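Local coordinates for protein B-agarase (Agarivorans gilvus, PDB 5Z6P) that hydrolyses agar polysaccharides as a glycoside hydrolase of family 50, probably by cutting beta-galactosidic bonds, at residues 79-84 with 188-193; 109-114 with 125-130; 478-483 with 600-605; 487-492 with 607-612. One frame throughout, in Å; residues are numbered along the deposited sequence.

Contact 1: 79-84 with 188-193; sequences VFIEPQ and IELSIH
V79 and I81 pair with L190 and I188 through the main chain. The two strands run antiparallel, with their axes 173° apart. Four hydrogen bonds join them. V79 N donates to L190 O and L190 N returns a bond to V79 O, both at 2.8 Å. I81 N to I188 O and I188 N to I81 O are both 2.9 Å. The F80-E189 pair between them is non-hydrogen-bonded. CA-H...O contacts accompany it, such as E189 CA to V79 O at 3.4 Å.

The apolar contacts lie on the face carrying V79, I81, I188 and L190. V79 CB meets L190 CB at 3.8 Å. L190 CD1 also comes 4.0 Å from V79 CG1. I81 CB and I188 CB are farther apart, at 4.3 Å.

On the other face, F80 and E189 lie side by side and point the same way. E189 CG, anti to its own backbone N (chi1 174°), reaches 3.7 Å from F80 CE1. The ring and carboxylate planes differ by 25°. S78 and N114 hold the carboxylate oxygens by hydrogen bonds.

Strand 51-54 flanks 76-81 on one side, and strand 109-117 borders 185-193 on the other. The aliphatic face packs on F206 and L203 of strand 199-210, consistent with the core of a beta-sandwich in the CBM-like domain.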
loop_
_atom_site.group_PDB
_atom_site.type_symbol
_atom_site.label_atom_id
_atom_site.label_comp_id
_atom_site.label_asym_id
_atom_site.label_seq_id
_atom_site.Cartn_x
_atom_site.Cartn_y
_atom_site.Cartn_z
ATOM N N VAL A 79 -8.789 21.536 6.489
ATOM C CA VAL A 79 -9.905 22.300 6.997
ATOM C C VAL A 79 -10.374 21.607 8.289
ATOM O O VAL A 79 -10.610 20.403 8.274
ATOM C CB VAL A 79 -11.060 22.351 5.999
ATOM C CG1 VAL A 79 -12.225 23.132 6.590
ATOM C CG2 VAL A 79 -10.592 22.904 4.644
ATOM N N PHE A 80 -10.487 22.364 9.383
ATOM C CA PHE A 80 -10.941 21.852 10.673
ATOM C C PHE A 80 -12.297 22.435 11.028
ATOM O O PHE A 80 -12.511 23.646 10.943
ATOM C CB PHE A 80 -9.955 22.180 11.808
ATOM C CG PHE A 80 -8.629 21.495 11.692
ATOM C CD1 PHE A 80 -8.517 20.132 11.877
ATOM C CD2 PHE A 80 -7.482 22.226 11.443
ATOM C CE1 PHE A 80 -7.296 19.508 11.777
ATOM C CE2 PHE A 80 -6.257 21.605 11.349
ATOM C CZ PHE A 80 -6.159 20.251 11.515
ATOM N N ILE A 81 -13.203 21.564 11.445
ATOM C CA ILE A 81 -14.551 21.949 11.836
ATOM C C ILE A 81 -14.792 21.446 13.245
ATOM O O ILE A 81 -14.954 20.253 13.448
ATOM C CB ILE A 81 -15.606 21.358 10.874
ATOM C CG1 ILE A 81 -15.202 21.617 9.418
ATOM C CG2 ILE A 81 -17.004 21.886 11.187
ATOM C CD1 ILE A 81 -16.149 21.021 8.401
ATOM N N GLU A 82 -14.791 22.346 14.218
ATOM C CA GLU A 82 -14.919 21.962 15.620
ATOM C C GLU A 82 -16.029 22.720 16.298
ATOM O O GLU A 82 -15.945 23.931 16.421
ATOM C CB GLU A 82 -13.622 22.225 16.386
ATOM C CG GLU A 82 -12.452 21.378 15.983
ATOM C CD GLU A 82 -11.247 21.610 16.874
ATOM O OE1 GLU A 82 -11.325 21.290 18.079
ATOM O OE2 GLU A 82 -10.223 22.117 16.363
ATOM N N PRO A 83 -17.061 22.014 16.764
ATOM C CA PRO A 83 -18.080 22.680 17.574
ATOM C C PRO A 83 -17.510 23.052 18.940
ATOM O O PRO A 83 -16.573 22.409 19.394
ATOM C CB PRO A 83 -19.174 21.621 17.699
ATOM C CG PRO A 83 -18.451 20.344 17.624
ATOM C CD PRO A 83 -17.295 20.565 16.676
ATOM N N GLN A 84 -18.056 24.084 19.568
ATOM C CA GLN A 84 -17.613 24.498 20.893
ATOM C C GLN A 84 -17.952 23.418 21.908
ATOM O O GLN A 84 -17.142 23.081 22.768
ATOM C CB GLN A 84 -18.262 25.824 21.286
ATOM C CG GLN A 84 -17.870 26.993 20.394
ATOM C CD GLN A 84 -18.485 28.295 20.858
ATOM O OE1 GLN A 84 -19.084 28.361 21.934
ATOM N NE2 GLN A 84 -18.344 29.343 20.048
ATOM N N ILE A 188 -14.213 17.471 12.951
ATOM C CA ILE A 188 -14.111 16.911 11.621
ATOM C C ILE A 188 -12.936 17.555 10.892
ATOM O O ILE A 188 -12.771 18.769 10.933
ATOM C CB ILE A 188 -15.406 17.108 10.829
ATOM C CG1 ILE A 188 -16.537 16.314 11.491
ATOM C CG2 ILE A 188 -15.217 16.665 9.396
ATOM C CD1 ILE A 188 -17.909 16.613 10.958
ATOM N N GLU A 189 -12.106 16.741 10.250
ATOM C CA GLU A 189 -10.994 17.265 9.472
ATOM C C GLU A 189 -11.088 16.901 8.001
ATOM O O GLU A 189 -11.159 15.723 7.634
ATOM C CB GLU A 189 -9.664 16.767 10.026
ATOM C CG GLU A 189 -8.474 17.168 9.164
ATOM C CD GLU A 189 -7.215 16.425 9.527
ATOM O OE1 GLU A 189 -7.327 15.379 10.195
ATOM O OE2 GLU A 189 -6.120 16.886 9.156
ATOM N N LEU A 190 -11.104 17.933 7.165
ATOM C CA LEU A 190 -11.003 17.784 5.716
ATOM C C LEU A 190 -9.531 17.927 5.310
ATOM O O LEU A 190 -8.985 19.016 5.331
ATOM C CB LEU A 190 -11.863 18.820 4.991
ATOM C CG LEU A 190 -13.256 19.172 5.538
ATOM C CD1 LEU A 190 -13.984 20.127 4.617
ATOM C CD2 LEU A 190 -14.125 17.957 5.813
ATOM N N SER A 191 -8.906 16.819 4.940
ATOM C CA SER A 191 -7.466 16.758 4.746
ATOM C C SER A 191 -7.115 16.514 3.286
ATOM O O SER A 191 -7.688 15.645 2.617
ATOM C CB SER A 191 -6.855 15.650 5.632
ATOM O OG SER A 191 -5.563 15.260 5.192
ATOM N N ILE A 192 -6.189 17.318 2.795
ATOM C CA ILE A 192 -5.605 17.126 1.488
ATOM C C ILE A 192 -4.111 17.028 1.726
ATOM O O ILE A 192 -3.485 17.989 2.193
ATOM C CB ILE A 192 -5.967 18.278 0.524
ATOM C CG1 ILE A 192 -7.466 18.264 0.232
ATOM C CG2 ILE A 192 -5.187 18.180 -0.768
ATOM C CD1 ILE A 192 -7.959 19.539 -0.414
ATOM N N HIS A 193 -3.539 15.859 1.461
ATOM C CA HIS A 193 -2.138 15.655 1.790
ATOM C C HIS A 193 -1.432 14.745 0.805
ATOM O O HIS A 193 -2.066 14.058 0.016
ATOM C CB HIS A 193 -1.999 15.105 3.216
ATOM C CG HIS A 193 -2.287 13.643 3.337
ATOM N ND1 HIS A 193 -3.561 13.149 3.506
ATOM C CD2 HIS A 193 -1.465 12.568 3.316
ATOM C CE1 HIS A 193 -3.512 11.830 3.583
ATOM N NE2 HIS A 193 -2.249 11.452 3.477
#

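Contact 2: 109-114 with 125-130; sequences TQMFIN and RCINIA
C126 CB sits over the face of the F112 ring, 3.7 Å from its centroid and 8° off the normal. This is a CH-pi contact. C126 SG lies between the backbone N and the carbonyl carbon (chi1 73°). C126 SG also stands over the F112 ring, 4.5 Å from the centroid, and takes a weak bond from Q110 NE2 at 3.7 Å. The amide of Q110 has stronger partners in L683 and T685.

I127 also has CG1 between the backbone N and the carbonyl carbon (chi1 57°). I127 CG1 meets M111 CB at 4.0 Å, while I127 CG2 touches I113 CD1 at 3.9 Å. I129 CD1 meets the same M111 CB, the side chains crossing at a slant. Six main-chain hydrogen bonds, including I129 N to T109 O at 2.7 Å, hold this antiparallel hairpin.

R125 turns its guanidinium away, to C151 O and A171 O. M111, I113 and I127 pack on F99 of strand 95-103. Strand 185-193 flanks the hairpin beside 109-117, and strand 168-174 beside 122-129.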
loop_
_atom_site.group_PDB
_atom_site.type_symbol
_atom_site.label_atom_id
_atom_site.label_comp_id
_atom_site.label_asym_id
_atom_site.label_seq_id
_atom_site.Cartn_x
_atom_site.Cartn_y
_atom_site.Cartn_z
ATOM N N THR A 109 -9.099 16.160 -6.861
ATOM C CA THR A 109 -8.598 16.208 -5.499
ATOM C C THR A 109 -9.013 14.961 -4.753
ATOM O O THR A 109 -10.202 14.595 -4.741
ATOM C CB THR A 109 -9.145 17.430 -4.729
ATOM O OG1 THR A 109 -8.766 18.630 -5.398
ATOM C CG2 THR A 109 -8.613 17.445 -3.311
ATOM N N GLN A 110 -8.048 14.306 -4.126
ATOM C CA GLN A 110 -8.376 13.291 -3.156
ATOM C C GLN A 110 -8.419 13.935 -1.775
ATOM O O GLN A 110 -7.412 14.429 -1.268
ATOM C CB GLN A 110 -7.377 12.139 -3.190
ATOM C CG GLN A 110 -7.639 11.062 -2.130
ATOM C CD GLN A 110 -6.626 9.940 -2.187
ATOM O OE1 GLN A 110 -5.679 9.991 -2.958
ATOM N NE2 GLN A 110 -6.824 8.920 -1.367
ATOM N N MET A 111 -9.599 13.932 -1.184
ATOM C CA MET A 111 -9.811 14.525 0.114
ATOM C C MET A 111 -10.214 13.489 1.165
ATOM O O MET A 111 -11.137 12.721 0.959
ATOM C CB MET A 111 -10.880 15.605 0.014
ATOM C CG MET A 111 -11.254 16.191 1.322
ATOM S SD MET A 111 -12.586 17.380 1.155
ATOM C CE MET A 111 -13.449 17.037 2.618
ATOM N N PHE A 112 -9.510 13.482 2.294
ATOM C CA PHE A 112 -9.877 12.651 3.423
ATOM C C PHE A 112 -10.793 13.408 4.378
ATOM O O PHE A 112 -10.570 14.577 4.676
ATOM C CB PHE A 112 -8.630 12.165 4.166
ATOM C CG PHE A 112 -7.909 11.060 3.463
ATOM C CD1 PHE A 112 -7.135 11.322 2.353
ATOM C CD2 PHE A 112 -8.001 9.758 3.914
ATOM C CE1 PHE A 112 -6.471 10.306 1.700
ATOM C CE2 PHE A 112 -7.346 8.751 3.268
ATOM C CZ PHE A 112 -6.581 9.031 2.151
ATOM N N ILE A 113 -11.831 12.732 4.838
ATOM C CA ILE A 113 -12.708 13.264 5.869
ATOM C C ILE A 113 -12.486 12.428 7.104
ATOM O O ILE A 113 -12.871 11.255 7.150
ATOM C CB ILE A 113 -14.209 13.219 5.481
ATOM C CG1 ILE A 113 -14.474 13.976 4.176
ATOM C CG2 ILE A 113 -15.067 13.767 6.604
ATOM C CD1 ILE A 113 -14.712 13.075 2.965
ATOM N N ASN A 114 -11.844 13.030 8.096
ATOM C CA ASN A 114 -11.551 12.350 9.339
ATOM C C ASN A 114 -12.454 12.902 10.418
ATOM O O ASN A 114 -12.441 14.091 10.707
ATOM C CB ASN A 114 -10.075 12.513 9.710
ATOM C CG ASN A 114 -9.150 12.073 8.598
ATOM O OD1 ASN A 114 -9.423 11.110 7.895
ATOM N ND2 ASN A 114 -8.054 12.784 8.428
ATOM N N ARG A 125 -12.643 8.411 6.165
ATOM C CA ARG A 125 -12.986 8.063 4.792
ATOM C C ARG A 125 -12.318 9.018 3.797
ATOM O O ARG A 125 -11.791 10.053 4.195
ATOM C CB ARG A 125 -14.493 8.107 4.586
ATOM C CG ARG A 125 -15.285 7.237 5.534
ATOM C CD ARG A 125 -16.543 6.765 4.853
ATOM N NE ARG A 125 -17.425 6.020 5.748
ATOM C CZ ARG A 125 -18.202 5.013 5.354
ATOM N NH1 ARG A 125 -18.196 4.636 4.086
ATOM N NH2 ARG A 125 -18.977 4.391 6.228
ATOM N N CYS A 126 -12.338 8.686 2.508
ATOM C CA CYS A 126 -11.925 9.681 1.519
ATOM C C CYS A 126 -12.837 9.724 0.301
ATOM O O CYS A 126 -13.648 8.811 0.054
ATOM C CB CYS A 126 -10.464 9.466 1.081
ATOM S SG CYS A 126 -10.119 8.083 0.016
ATOM N N ILE A 127 -12.709 10.817 -0.434
ATOM C CA ILE A 127 -13.442 11.029 -1.661
ATOM C C ILE A 127 -12.516 11.530 -2.763
ATOM O O ILE A 127 -11.497 12.163 -2.483
ATOM C CB ILE A 127 -14.567 12.042 -1.450
ATOM C CG1 ILE A 127 -14.001 13.362 -0.927
ATOM C CG2 ILE A 127 -15.598 11.501 -0.470
ATOM C CD1 ILE A 127 -15.043 14.447 -0.841
ATOM N N ASN A 128 -12.859 11.229 -4.008
ATOM C CA ASN A 128 -12.229 11.893 -5.137
ATOM C C ASN A 128 -13.164 12.962 -5.707
ATOM O O ASN A 128 -14.283 12.663 -6.122
ATOM C CB ASN A 128 -11.840 10.907 -6.235
ATOM C CG ASN A 128 -11.017 11.563 -7.331
ATOM O OD1 ASN A 128 -11.560 12.122 -8.278
ATOM N ND2 ASN A 128 -9.692 11.535 -7.177
ATOM N N ILE A 129 -12.711 14.207 -5.714
ATOM C CA ILE A 129 -13.528 15.302 -6.222
ATOM C C ILE A 129 -13.105 15.611 -7.643
ATOM O O ILE A 129 -11.994 16.065 -7.880
ATOM C CB ILE A 129 -13.410 16.553 -5.349
ATOM C CG1 ILE A 129 -13.648 16.181 -3.886
ATOM C CG2 ILE A 129 -14.397 17.616 -5.816
ATOM C CD1 ILE A 129 -13.159 17.197 -2.917
ATOM N N ALA A 130 -13.985 15.330 -8.591
ATOM C CA ALA A 130 -13.636 15.436 -9.992
ATOM C C ALA A 130 -13.868 16.858 -10.495
ATOM O O ALA A 130 -14.716 17.573 -9.965
ATOM C CB ALA A 130 -14.439 14.436 -10.809
#

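Contact 3: 478-483 with 600-605; sequences PRFRQR and RVVKQE
R481 fits as a knob into a hole made by R600, V601, Q604 and E605. The helix segments cross at -38°, with their axes 9.8 Å apart at closest approach. The side chain of R481 bridges that gap. It leaves with CG anti to the backbone N, then turns about the CG-CD bond (chi3 -76°), which lays the guanidinium across the partner helix.

The buried, close-packed side holds F480, V601, V602 and E605. F480 CE2 meets V601 CG1 at 3.7 Å, and the V602 CG2 methyl lies at the ring edge, 3.9 Å from CZ of F480. V601 also lies over one face of the R481 guanidinium. R481 NH1 forms a salt bridge with E605 OE2 at 2.8 Å, using the anti lone pair of that oxygen. OE2 lies in the guanidinium plane, although the carboxylate itself is turned steeply to it.

The more open side holds R481 with Q604 and R600, yet its bonds are short. R481 NH1 and R481 NH2 both bond Q604 OE1, at 3.1 and 2.9 Å. The NH2 bond runs nearly along the C=O axis. R600 NH2 comes 3.6 Å from R481 NH2. These are like charges, but R600 has its own salt bridge to E597.

E605 OE2 also pairs with K608. Two cations thus share one buried carboxylate oxygen, which would probably favour the ionised acid, while Q604 adds a neutral acceptor for R481.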
loop_
_atom_site.group_PDB
_atom_site.type_symbol
_atom_site.label_atom_id
_atom_site.label_comp_id
_atom_site.label_asym_id
_atom_site.label_seq_id
_atom_site.Cartn_x
_atom_site.Cartn_y
_atom_site.Cartn_z
ATOM N N PRO A 478 19.453 -17.155 18.376
ATOM C CA PRO A 478 20.151 -17.991 17.395
ATOM C C PRO A 478 19.210 -18.587 16.330
ATOM O O PRO A 478 19.619 -18.733 15.182
ATOM C CB PRO A 478 20.771 -19.080 18.259
ATOM C CG PRO A 478 21.011 -18.387 19.577
ATOM C CD PRO A 478 19.849 -17.472 19.759
ATOM N N ARG A 479 17.975 -18.902 16.713
ATOM C CA ARG A 479 17.017 -19.475 15.783
ATOM C C ARG A 479 16.695 -18.512 14.623
ATOM O O ARG A 479 16.486 -18.955 13.520
ATOM C CB ARG A 479 15.731 -19.885 16.506
ATOM C CG ARG A 479 15.874 -21.174 17.324
ATOM C CD ARG A 479 14.545 -21.520 17.977
ATOM N NE ARG A 479 14.200 -20.530 18.986
ATOM C CZ ARG A 479 13.073 -20.539 19.687
ATOM N NH1 ARG A 479 12.848 -19.598 20.586
ATOM N NH2 ARG A 479 12.170 -21.489 19.489
ATOM N N PHE A 480 16.671 -17.211 14.877
ATOM C CA PHE A 480 16.373 -16.259 13.806
ATOM C C PHE A 480 17.373 -16.409 12.656
ATOM O O PHE A 480 16.984 -16.479 11.492
ATOM C CB PHE A 480 16.380 -14.808 14.294
ATOM C CG PHE A 480 16.279 -13.808 13.173
ATOM C CD1 PHE A 480 15.107 -13.709 12.431
ATOM C CD2 PHE A 480 17.365 -13.003 12.822
ATOM C CE1 PHE A 480 15.010 -12.823 11.393
ATOM C CE2 PHE A 480 17.278 -12.126 11.769
ATOM C CZ PHE A 480 16.095 -12.018 11.062
ATOM N N ARG A 481 18.654 -16.489 13.008
ATOM C CA ARG A 481 19.725 -16.633 12.030
ATOM C C ARG A 481 19.525 -17.899 11.191
ATOM O O ARG A 481 19.659 -17.866 9.976
ATOM C CB ARG A 481 21.111 -16.657 12.709
ATOM C CG ARG A 481 22.242 -16.649 11.696
ATOM C CD ARG A 481 23.640 -16.723 12.330
ATOM N NE ARG A 481 24.074 -15.466 12.917
ATOM C CZ ARG A 481 24.596 -14.451 12.235
ATOM N NH1 ARG A 481 24.749 -14.531 10.918
ATOM N NH2 ARG A 481 24.987 -13.358 12.873
ATOM N N GLN A 482 19.170 -19.003 11.847
ATOM C CA GLN A 482 18.895 -20.241 11.128
ATOM C C GLN A 482 17.720 -20.096 10.159
ATOM O O GLN A 482 17.748 -20.666 9.082
ATOM C CB GLN A 482 18.613 -21.397 12.095
ATOM C CG GLN A 482 19.795 -21.777 12.933
ATOM C CD GLN A 482 21.016 -21.995 12.086
ATOM O OE1 GLN A 482 21.042 -22.886 11.257
ATOM N NE2 GLN A 482 22.021 -21.148 12.260
ATOM N N ARG A 483 16.689 -19.357 10.551
ATOM C CA ARG A 483 15.540 -19.166 9.671
ATOM C C ARG A 483 15.918 -18.230 8.510
ATOM O O ARG A 483 15.465 -18.424 7.383
ATOM C CB ARG A 483 14.329 -18.628 10.443
ATOM C CG ARG A 483 13.759 -19.587 11.510
ATOM C CD ARG A 483 13.486 -20.972 10.955
ATOM N NE ARG A 483 12.706 -20.895 9.728
ATOM C CZ ARG A 483 12.745 -21.802 8.765
ATOM N NH1 ARG A 483 13.522 -22.866 8.887
ATOM N NH2 ARG A 483 12.014 -21.639 7.673
ATOM N N ARG A 600 21.868 -6.715 10.220
ATOM C CA ARG A 600 23.197 -7.340 10.197
ATOM C C ARG A 600 23.086 -8.832 9.924
ATOM O O ARG A 600 23.818 -9.376 9.090
ATOM C CB ARG A 600 23.965 -7.103 11.526
ATOM C CG ARG A 600 25.435 -7.585 11.524
ATOM C CD ARG A 600 26.188 -7.368 12.891
ATOM N NE ARG A 600 25.855 -8.444 13.819
ATOM C CZ ARG A 600 26.532 -9.582 13.935
ATOM N NH1 ARG A 600 27.628 -9.798 13.222
ATOM N NH2 ARG A 600 26.116 -10.506 14.782
ATOM N N VAL A 601 22.166 -9.496 10.623
ATOM C CA VAL A 601 22.043 -10.947 10.491
ATOM C C VAL A 601 21.555 -11.310 9.082
ATOM O O VAL A 601 22.134 -12.179 8.431
ATOM C CB VAL A 601 21.099 -11.556 11.554
ATOM C CG1 VAL A 601 20.831 -12.997 11.247
ATOM C CG2 VAL A 601 21.707 -11.413 12.969
ATOM N N VAL A 602 20.527 -10.617 8.603
ATOM C CA VAL A 602 20.020 -10.860 7.258
ATOM C C VAL A 602 21.109 -10.603 6.214
ATOM O O VAL A 602 21.324 -11.430 5.358
ATOM C CB VAL A 602 18.788 -9.997 6.919
ATOM C CG1 VAL A 602 18.403 -10.183 5.438
ATOM C CG2 VAL A 602 17.606 -10.339 7.835
ATOM N N LYS A 603 21.794 -9.469 6.294
ATOM C CA LYS A 603 22.894 -9.189 5.357
ATOM C C LYS A 603 23.896 -10.350 5.338
ATOM O O LYS A 603 24.278 -10.850 4.278
ATOM C CB LYS A 603 23.605 -7.876 5.727
ATOM C CG LYS A 603 24.706 -7.458 4.774
ATOM C CD LYS A 603 25.653 -6.466 5.426
ATOM C CE LYS A 603 26.784 -6.036 4.483
ATOM N NZ LYS A 603 26.599 -4.652 3.934
ATOM N N GLN A 604 24.303 -10.791 6.524
ATOM C CA GLN A 604 25.343 -11.816 6.627
ATOM C C GLN A 604 24.922 -13.126 5.982
ATOM O O GLN A 604 25.686 -13.722 5.236
ATOM C CB GLN A 604 25.733 -12.052 8.089
ATOM C CG GLN A 604 26.645 -10.967 8.619
ATOM C CD GLN A 604 27.046 -11.183 10.045
ATOM O OE1 GLN A 604 26.395 -11.918 10.774
ATOM N NE2 GLN A 604 28.124 -10.521 10.464
ATOM N N GLU A 605 23.710 -13.570 6.279
ATOM C CA GLU A 605 23.225 -14.826 5.738
ATOM C C GLU A 605 23.049 -14.710 4.225
ATOM O O GLU A 605 23.341 -15.654 3.503
ATOM C CB GLU A 605 21.915 -15.246 6.415
ATOM C CG GLU A 605 22.092 -15.565 7.888
ATOM C CD GLU A 605 23.147 -16.623 8.125
ATOM O OE1 GLU A 605 23.106 -17.664 7.455
ATOM O OE2 GLU A 605 24.025 -16.412 8.965
#

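Contact 4: 487-492 with 607-612; sequences TVSQVK and KKQLPN
The amide of Q609 lies against V488, whose CG1 stands over one face, 3.7 Å from Q609 CD. At the amide edge, close to its plane, sits S489 OG. This S489 OG is 3.1 Å from Q609 OE1 and 3.2 Å from Q609 NE2. Q609 NE2 also hydrogen-bonds to A485 O, which ties the amide to helix 478-495; S489 OG bonds the same carbonyl within that helix.

K492 supplies the charged contact. Its chain runs extended to CE and bends only at the last torsion (chi4 75°), which brings K492 NZ 3.0 Å from the backbone O of Q609 in a hydrogen bond. D497 gives the same ammonium group a salt bridge.

L610 fills the apolar side. L610 CD2 meets K492 CG at 3.9 Å, so the lysine is used along its methylene chain as well as at its tip. L610 CD1 approaches V491 CG1 at 4.1 Å, the two side chains crossing at about a right angle.

The contact joins the middle of helix 478-495 to the last part of helix 581-609 and the residues that follow. L610 also packs on I495 of helix 478-495 and on I504 of strand 501-506, which follows it.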
loop_
_atom_site.group_PDB
_atom_site.type_symbol
_atom_site.label_atom_id
_atom_site.label_comp_id
_atom_site.label_asym_id
_atom_site.label_seq_id
_atom_site.Cartn_x
_atom_site.Cartn_y
_atom_site.Cartn_z
ATOM N N THR A 487 15.656 -19.097 4.464
ATOM C CA THR A 487 15.067 -18.174 3.499
ATOM C C THR A 487 16.040 -17.951 2.349
ATOM O O THR A 487 15.669 -18.047 1.180
ATOM C CB THR A 487 14.715 -16.832 4.156
ATOM O OG1 THR A 487 13.773 -17.057 5.203
ATOM C CG2 THR A 487 14.125 -15.832 3.124
ATOM N N VAL A 488 17.296 -17.687 2.696
ATOM C CA VAL A 488 18.314 -17.417 1.697
ATOM C C VAL A 488 18.538 -18.637 0.800
ATOM O O VAL A 488 18.663 -18.499 -0.416
ATOM C CB VAL A 488 19.637 -16.995 2.336
ATOM C CG1 VAL A 488 20.726 -16.831 1.259
ATOM C CG2 VAL A 488 19.454 -15.699 3.107
ATOM N N SER A 489 18.570 -19.826 1.398
ATOM C CA SER A 489 18.789 -21.037 0.625
ATOM C C SER A 489 17.699 -21.216 -0.429
ATOM O O SER A 489 17.977 -21.671 -1.527
ATOM C CB SER A 489 18.860 -22.266 1.527
ATOM O OG SER A 489 19.957 -22.165 2.417
ATOM N N GLN A 490 16.467 -20.851 -0.099
ATOM C CA GLN A 490 15.369 -21.004 -1.059
ATOM C C GLN A 490 15.444 -19.975 -2.192
ATOM O O GLN A 490 15.169 -20.302 -3.340
ATOM C CB GLN A 490 14.027 -20.905 -0.360
ATOM C CG GLN A 490 12.855 -21.111 -1.293
ATOM C CD GLN A 490 11.536 -20.699 -0.680
ATOM O OE1 GLN A 490 10.856 -19.807 -1.187
ATOM N NE2 GLN A 490 11.167 -21.343 0.419
ATOM N N VAL A 491 15.827 -18.743 -1.865
ATOM C CA VAL A 491 16.057 -17.717 -2.890
ATOM C C VAL A 491 17.193 -18.136 -3.825
ATOM O O VAL A 491 17.116 -17.934 -5.031
ATOM C CB VAL A 491 16.381 -16.325 -2.280
ATOM C CG1 VAL A 491 16.791 -15.324 -3.374
ATOM C CG2 VAL A 491 15.187 -15.787 -1.528
ATOM N N LYS A 492 18.234 -18.748 -3.269
ATOM C CA LYS A 492 19.356 -19.182 -4.079
ATOM C C LYS A 492 18.938 -20.302 -5.017
ATOM O O LYS A 492 19.326 -20.321 -6.172
ATOM C CB LYS A 492 20.517 -19.634 -3.213
ATOM C CG LYS A 492 21.732 -20.062 -4.024
ATOM C CD LYS A 492 22.805 -20.607 -3.131
ATOM C CE LYS A 492 24.031 -21.052 -3.929
ATOM N NZ LYS A 492 24.854 -19.926 -4.415
ATOM N N LYS A 607 24.864 -12.799 2.211
ATOM C CA LYS A 607 26.177 -12.737 1.570
ATOM C C LYS A 607 26.922 -14.065 1.641
ATOM O O LYS A 607 27.770 -14.311 0.798
ATOM C CB LYS A 607 27.041 -11.619 2.172
ATOM C CG LYS A 607 26.494 -10.191 1.979
ATOM C CD LYS A 607 26.241 -9.826 0.507
ATOM C CE LYS A 607 25.696 -8.399 0.348
ATOM N NZ LYS A 607 25.527 -7.984 -1.087
ATOM N N LYS A 608 26.589 -14.936 2.601
ATOM C CA LYS A 608 27.264 -16.237 2.698
ATOM C C LYS A 608 26.938 -17.106 1.500
ATOM O O LYS A 608 27.755 -17.912 1.074
ATOM C CB LYS A 608 26.873 -17.009 3.973
ATOM C CG LYS A 608 27.465 -16.491 5.308
ATOM C CD LYS A 608 26.895 -17.293 6.490
ATOM C CE LYS A 608 27.127 -16.605 7.824
ATOM N NZ LYS A 608 26.759 -17.479 8.969
ATOM N N GLN A 609 25.726 -16.956 0.975
ATOM C CA GLN A 609 25.267 -17.808 -0.118
ATOM C C GLN A 609 25.158 -17.052 -1.444
ATOM O O GLN A 609 25.275 -17.646 -2.515
ATOM C CB GLN A 609 23.920 -18.432 0.232
ATOM C CG GLN A 609 23.907 -19.190 1.558
ATOM C CD GLN A 609 22.624 -19.961 1.747
ATOM O OE1 GLN A 609 22.195 -20.700 0.855
ATOM N NE2 GLN A 609 21.993 -19.788 2.905
ATOM N N LEU A 610 24.948 -15.745 -1.364
ATOM C CA LEU A 610 24.761 -14.934 -2.564
ATOM C C LEU A 610 25.561 -13.641 -2.487
ATOM O O LEU A 610 24.990 -12.558 -2.494
ATOM C CB LEU A 610 23.269 -14.624 -2.774
ATOM C CG LEU A 610 22.383 -15.824 -3.088
ATOM C CD1 LEU A 610 20.890 -15.480 -2.979
ATOM C CD2 LEU A 610 22.710 -16.347 -4.477
ATOM N N PRO A 611 26.894 -13.761 -2.426
ATOM C CA PRO A 611 27.749 -12.625 -2.093
ATOM C C PRO A 611 27.753 -11.526 -3.152
ATOM O O PRO A 611 28.222 -10.439 -2.865
ATOM C CB PRO A 611 29.143 -13.262 -1.965
ATOM C CG PRO A 611 29.095 -14.445 -2.840
ATOM C CD PRO A 611 27.678 -14.955 -2.780
ATOM N N ASN A 612 27.224 -11.807 -4.334
ATOM C CA ASN A 612 27.304 -10.886 -5.469
ATOM C C ASN A 612 26.018 -10.101 -5.723
ATOM O O ASN A 612 25.967 -9.246 -6.601
ATOM C CB ASN A 612 27.663 -11.663 -6.734
ATOM C CG ASN A 612 29.019 -12.308 -6.653
ATOM O OD1 ASN A 612 30.002 -11.650 -6.353
ATOM N ND2 ASN A 612 29.076 -13.605 -6.902
#

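How the contacts relate
The four contacts form two groups. Contacts 1 and 2 have centres 13 Å apart in the CBM-like domain. Strands 185-193 and 109-117 are neighbours, so the two pairings continue one another across a sheet. Along the chain, both segments of contact 2 fall between those of contact 1. Contacts 3 and 4 come later, with centres 11 Å apart, and both join helices 478-495 and 581-609. Their segments alternate in sequence, so one helix pair meets at successive points. The groups lie on opposite sides of the chain's centre, with nearest atoms at least about 30 Å apart. The first belongs to the beta-rich CBM-like domain, the second to the helical part of the glycosidase-like region.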